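PDB 2REM: disulfide oxidoreductase from Xylella fastidiosa, which probably acts as a periplasmic thiol-disulfide oxidoreductase of the DsbA type, handling disulfide bonds in other proteins through a redox-active pair of cysteines. Local coordinates for residues His39-Asp44 with Ala93-Ile98; Tyr165-His170 with Arg177-Leu182. One frame throughout, in Å; residues are numbered along the deposited sequence.

Contact 1 comes first along the chain. Helix 38-52, which starts at the CxxC sequence after strand 27-33, is met by helix 87-101; 48 residues, including strand 58-64 and helix 71-83, separate His39-Asp44 from Ala93-Ile98. This ties the thioredoxin part of the molecule to its helical insertion. Contact 2 opens only after contact 1 has closed, so the two stand in series and neither crosses the other. It is local: six residues, mostly the first turns of helix 172-190, separate Tyr165-His170 from Arg177-Leu182, and the helix folds back over the sheet. The two centres lie 21 Å apart and the nearest atoms about 7 Å, without touching.

Contact 1: His39-Asp44 with Ala93-Ile98; sequences HCAHFD and AMFEAI
One face of the Phe95 ring lies against the backbone of Ala41, whose CA stands 3.4 Å above the ring plane, offset toward the rim. Cys40 O lies over that face as well, while Asp44 CB approaches obliquely; Tyr35 and His91 also pair edge-to-face with Phe95. The setting is the DsbA form of the thioredoxin fold: Phe95, on helix 87-101 of the inserted helical region, packs against the first turns of helix 38-52, which carries Cys40 of the CxxC sequence.

The evidence for a CH-pi contact is the position of Ala41 CA, 3.6 Å from the ring centroid and 21° off the ring normal. The side chain of Ala41 touches the same ring, its CB lying 3.5 Å from Phe95 CD1. With CG anti to its own carbonyl carbon, Phe95 sends its ring across the gap between the helices, whose local axes come no nearer than 9.8 Å and run 136° apart in direction. A single aromatic side chain thus bridges the two segments, and no hydrogen bond joins them.

Phe33 of strand 27-33 touches both Cys40 and Phe95, placing the contact beside the central sheet. On the CE2 side of the ring the methylene of Asp44 supplies an apolar surface, and the Asp44 carboxylate is turned 41° from the ring plane. On the cysteine side, Cys40 CB packs 3.7 Å from Phe95 CE1.

Contact 2: Tyr165-His170 with Arg177-Leu182; sequences YMVTGH and RITDYL
Val167 sets its two methyls into the notches between Ile178, Thr179 and Leu182, and the two methyls have mainly different neighbours. CG1 settles against the beta-branch of Ile178, 3.7 Å from its CG2, and also touches Ile178 CB. CG2 packs against both Thr179 and Leu182, with Thr179 OG1 at 3.6 Å and Leu182 CD1 at 3.7 Å. This division follows from the valine torsion: CG1 is anti to the backbone N (chi1 179°) and CG2 anti to the carbonyl carbon, which spreads the methyls along the helix. The hydroxyl beside CG2 is not left without a polar partner, since Thr179 OG1 is hydrogen-bonded to Thr175 O one turn earlier.

Leu182 forms the next bump. Its CD1 fits between Val167 and Tyr165, lying 3.7 Å from Tyr165 CB, while CD2 comes obliquely to the start of the phenol ring, 4.0 Å from Tyr165 CG. Beyond this leucine the Tyr165 ring continues to Arg185, with which it makes a cation-pi pair.

At the other end Ile178 CD1 extends past the strand to Gly169, where it rests 3.7 Å from the glycine CA.

The pairing Tyr165-Leu182 and Val167-Ile178 is what two nearly antiparallel segments should give, and the local axes do run 161° apart, 9.1 Å from each other. No hydrogen bond crosses; the interface is apolar packing, extended by Ile159 and Val161 of the neighbouring strand. Such a C-terminal helix, packed lengthwise on the last beta hairpin of the sheet, is typical of the thioredoxin fold.

Contact 1: His39-Asp44 with Ala93-Ile98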
# COMPACT_ATOMS: atom_id res chain seq x y z
N HIS A 39 -1.02 7.94 9.77
CA HIS A 39 -0.00 6.93 10.11
C HIS A 39 0.78 6.50 8.88
O HIS A 39 2.01 6.42 8.90
CB HIS A 39 -0.61 5.73 10.83
CG HIS A 39 -1.40 6.10 12.04
ND1 HIS A 39 -2.77 5.97 12.10
CD2 HIS A 39 -1.02 6.65 13.22
CE1 HIS A 39 -3.20 6.41 13.27
NE2 HIS A 39 -2.16 6.82 13.97
N CYS A 40 0.05 6.25 7.79
CA CYS A 40 0.68 5.91 6.52
C CYS A 40 1.63 7.01 6.05
O CYS A 40 2.72 6.72 5.59
CB CYS A 40 -0.38 5.66 5.48
SG CYS A 40 -1.24 4.12 5.81
N ALA A 41 1.19 8.26 6.16
CA ALA A 41 2.02 9.40 5.78
C ALA A 41 3.31 9.40 6.57
O ALA A 41 4.38 9.63 6.01
CB ALA A 41 1.26 10.71 6.00
N HIS A 42 3.20 9.10 7.86
CA HIS A 42 4.34 9.18 8.77
C HIS A 42 5.29 8.01 8.56
O HIS A 42 6.49 8.14 8.73
CB HIS A 42 3.86 9.21 10.22
CG HIS A 42 3.11 10.46 10.59
ND1 HIS A 42 2.32 10.54 11.72
CD2 HIS A 42 3.03 11.67 9.99
CE1 HIS A 42 1.80 11.76 11.80
NE2 HIS A 42 2.21 12.46 10.75
N PHE A 43 4.73 6.88 8.17
CA PHE A 43 5.48 5.67 8.01
C PHE A 43 6.23 5.64 6.71
O PHE A 43 7.23 4.94 6.59
CB PHE A 43 4.49 4.50 8.04
CG PHE A 43 5.11 3.14 8.04
CD1 PHE A 43 6.29 2.86 8.74
CD2 PHE A 43 4.46 2.10 7.40
CE1 PHE A 43 6.82 1.55 8.76
CE2 PHE A 43 4.98 0.81 7.42
CZ PHE A 43 6.16 0.55 8.11
N ASP A 44 5.74 6.37 5.71
CA ASP A 44 6.19 6.10 4.36
C ASP A 44 7.70 6.22 4.19
O ASP A 44 8.31 5.36 3.56
CB ASP A 44 5.45 6.93 3.32
CG ASP A 44 5.85 6.52 1.92
OD1 ASP A 44 5.52 5.37 1.48
OD2 ASP A 44 6.53 7.34 1.30
N ALA A 93 4.48 13.46 -1.96
CA ALA A 93 3.79 14.72 -2.22
C ALA A 93 2.28 14.61 -1.98
O ALA A 93 1.64 15.56 -1.46
CB ALA A 93 4.07 15.18 -3.65
N MET A 94 1.69 13.48 -2.34
CA MET A 94 0.26 13.30 -2.07
C MET A 94 0.00 13.29 -0.56
O MET A 94 -0.89 13.96 -0.09
CB MET A 94 -0.33 12.06 -2.76
CG MET A 94 -1.80 11.84 -2.39
SD MET A 94 -2.87 13.21 -2.89
CE MET A 94 -3.12 12.74 -4.58
N PHE A 95 0.77 12.51 0.20
CA PHE A 95 0.65 12.55 1.66
C PHE A 95 0.80 13.96 2.22
O PHE A 95 0.01 14.42 3.06
CB PHE A 95 1.73 11.65 2.30
CG PHE A 95 1.43 10.19 2.25
CD1 PHE A 95 0.29 9.65 2.84
CD2 PHE A 95 2.37 9.31 1.71
CE1 PHE A 95 0.07 8.29 2.85
CE2 PHE A 95 2.15 7.94 1.69
CZ PHE A 95 0.98 7.42 2.26
N GLU A 96 1.83 14.66 1.73
CA GLU A 96 2.07 16.01 2.16
C GLU A 96 0.92 16.97 1.78
O GLU A 96 0.48 17.74 2.62
CB GLU A 96 3.43 16.46 1.63
CG GLU A 96 3.62 17.92 1.49
CD GLU A 96 5.04 18.24 1.06
OE1 GLU A 96 5.48 17.66 0.04
OE2 GLU A 96 5.70 19.03 1.78
N ALA A 97 0.41 16.85 0.56
CA ALA A 97 -0.73 17.65 0.09
C ALA A 97 -1.92 17.50 1.04
O ALA A 97 -2.60 18.46 1.35
CB ALA A 97 -1.14 17.22 -1.29
N ILE A 98 -2.17 16.27 1.49
CA ILE A 98 -3.33 15.98 2.34
C ILE A 98 -3.06 16.41 3.77
O ILE A 98 -3.87 17.11 4.40
CB ILE A 98 -3.68 14.47 2.28
CG1 ILE A 98 -4.11 14.08 0.87
CG2 ILE A 98 -4.76 14.14 3.33
CD1 ILE A 98 -4.09 12.61 0.61

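Contact 2: Tyr165-His170 with Arg177-Leu182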
# COMPACT_ATOMS: atom_id res chain seq x y z
N TYR A 165 0.96 -13.61 6.27
CA TYR A 165 1.25 -13.11 7.60
C TYR A 165 1.03 -11.63 7.65
O TYR A 165 1.66 -10.88 6.91
CB TYR A 165 2.66 -13.45 8.04
CG TYR A 165 2.92 -14.92 7.95
CD1 TYR A 165 3.72 -15.45 6.94
CD2 TYR A 165 2.34 -15.79 8.86
CE1 TYR A 165 3.93 -16.81 6.84
CE2 TYR A 165 2.54 -17.15 8.77
CZ TYR A 165 3.35 -17.64 7.76
OH TYR A 165 3.57 -18.98 7.67
N MET A 166 0.13 -11.21 8.53
CA MET A 166 -0.19 -9.82 8.65
C MET A 166 0.43 -9.32 9.94
O MET A 166 0.11 -9.81 11.04
CB MET A 166 -1.71 -9.62 8.63
CG MET A 166 -2.14 -8.18 8.87
SD MET A 166 -3.93 -7.98 8.66
CE MET A 166 -4.67 -9.13 9.81
N VAL A 167 1.32 -8.35 9.79
CA VAL A 167 2.05 -7.80 10.93
C VAL A 167 1.07 -7.02 11.81
O VAL A 167 0.19 -6.31 11.30
CB VAL A 167 3.21 -6.90 10.45
CG1 VAL A 167 3.95 -6.29 11.64
CG2 VAL A 167 4.19 -7.72 9.60
N THR A 168 1.24 -7.15 13.12
CA THR A 168 0.45 -6.39 14.07
C THR A 168 1.46 -5.78 15.03
O THR A 168 1.61 -6.21 16.19
CB THR A 168 -0.56 -7.29 14.78
OG1 THR A 168 0.14 -8.31 15.50
CG2 THR A 168 -1.50 -7.95 13.77
N GLY A 169 2.21 -4.80 14.52
CA GLY A 169 3.27 -4.16 15.28
C GLY A 169 2.77 -3.00 16.14
O GLY A 169 1.70 -2.44 15.89
N HIS A 170 3.59 -2.63 17.12
CA HIS A 170 3.24 -1.63 18.12
C HIS A 170 3.62 -0.23 17.64
O HIS A 170 3.07 0.78 18.11
CB HIS A 170 3.98 -2.00 19.43
CG HIS A 170 3.82 -1.01 20.55
ND1 HIS A 170 4.64 0.09 20.69
CD2 HIS A 170 2.98 -1.00 21.61
CE1 HIS A 170 4.29 0.75 21.78
NE2 HIS A 170 3.29 0.12 22.36
N ARG A 177 10.66 -4.62 12.03
CA ARG A 177 11.41 -5.71 12.65
C ARG A 177 10.64 -7.02 12.50
O ARG A 177 11.22 -8.06 12.22
CB ARG A 177 11.67 -5.44 14.12
CG ARG A 177 12.75 -4.39 14.41
CD ARG A 177 13.00 -4.30 15.92
NE ARG A 177 12.89 -2.92 16.40
CZ ARG A 177 11.92 -2.48 17.21
NH1 ARG A 177 10.98 -3.32 17.64
NH2 ARG A 177 11.90 -1.22 17.60
N ILE A 178 9.33 -6.96 12.69
CA ILE A 178 8.51 -8.18 12.60
C ILE A 178 8.48 -8.61 11.13
O ILE A 178 8.53 -9.80 10.82
CB ILE A 178 7.06 -7.94 13.12
CG1 ILE A 178 7.06 -7.62 14.62
CG2 ILE A 178 6.11 -9.12 12.77
CD1 ILE A 178 5.79 -6.86 15.02
N THR A 179 8.39 -7.63 10.24
CA THR A 179 8.40 -7.90 8.81
C THR A 179 9.71 -8.59 8.43
O THR A 179 9.70 -9.60 7.72
CB THR A 179 8.24 -6.62 7.99
OG1 THR A 179 7.03 -5.98 8.37
CG2 THR A 179 8.19 -6.92 6.50
N ASP A 180 10.83 -8.06 8.93
CA ASP A 180 12.16 -8.66 8.70
C ASP A 180 12.18 -10.12 9.13
O ASP A 180 12.64 -10.99 8.39
CB ASP A 180 13.25 -7.91 9.46
CG ASP A 180 13.58 -6.59 8.85
OD1 ASP A 180 13.23 -6.37 7.67
OD2 ASP A 180 14.21 -5.78 9.54
N TYR A 181 11.69 -10.37 10.34
CA TYR A 181 11.61 -11.75 10.85
C TYR A 181 10.81 -12.65 9.91
O TYR A 181 11.25 -13.77 9.59
CB TYR A 181 11.01 -11.78 12.28
CG TYR A 181 10.49 -13.14 12.67
CD1 TYR A 181 9.16 -13.49 12.47
CD2 TYR A 181 11.36 -14.10 13.20
CE1 TYR A 181 8.69 -14.75 12.82
CE2 TYR A 181 10.91 -15.36 13.54
CZ TYR A 181 9.56 -15.67 13.34
OH TYR A 181 9.09 -16.92 13.67
N LEU A 182 9.63 -12.18 9.49
CA LEU A 182 8.74 -12.97 8.62
C LEU A 182 9.34 -13.16 7.24
O LEU A 182 9.21 -14.24 6.66
CB LEU A 182 7.37 -12.30 8.46
CG LEU A 182 6.49 -12.18 9.71
CD1 LEU A 182 5.31 -11.26 9.38
CD2 LEU A 182 6.02 -13.57 10.15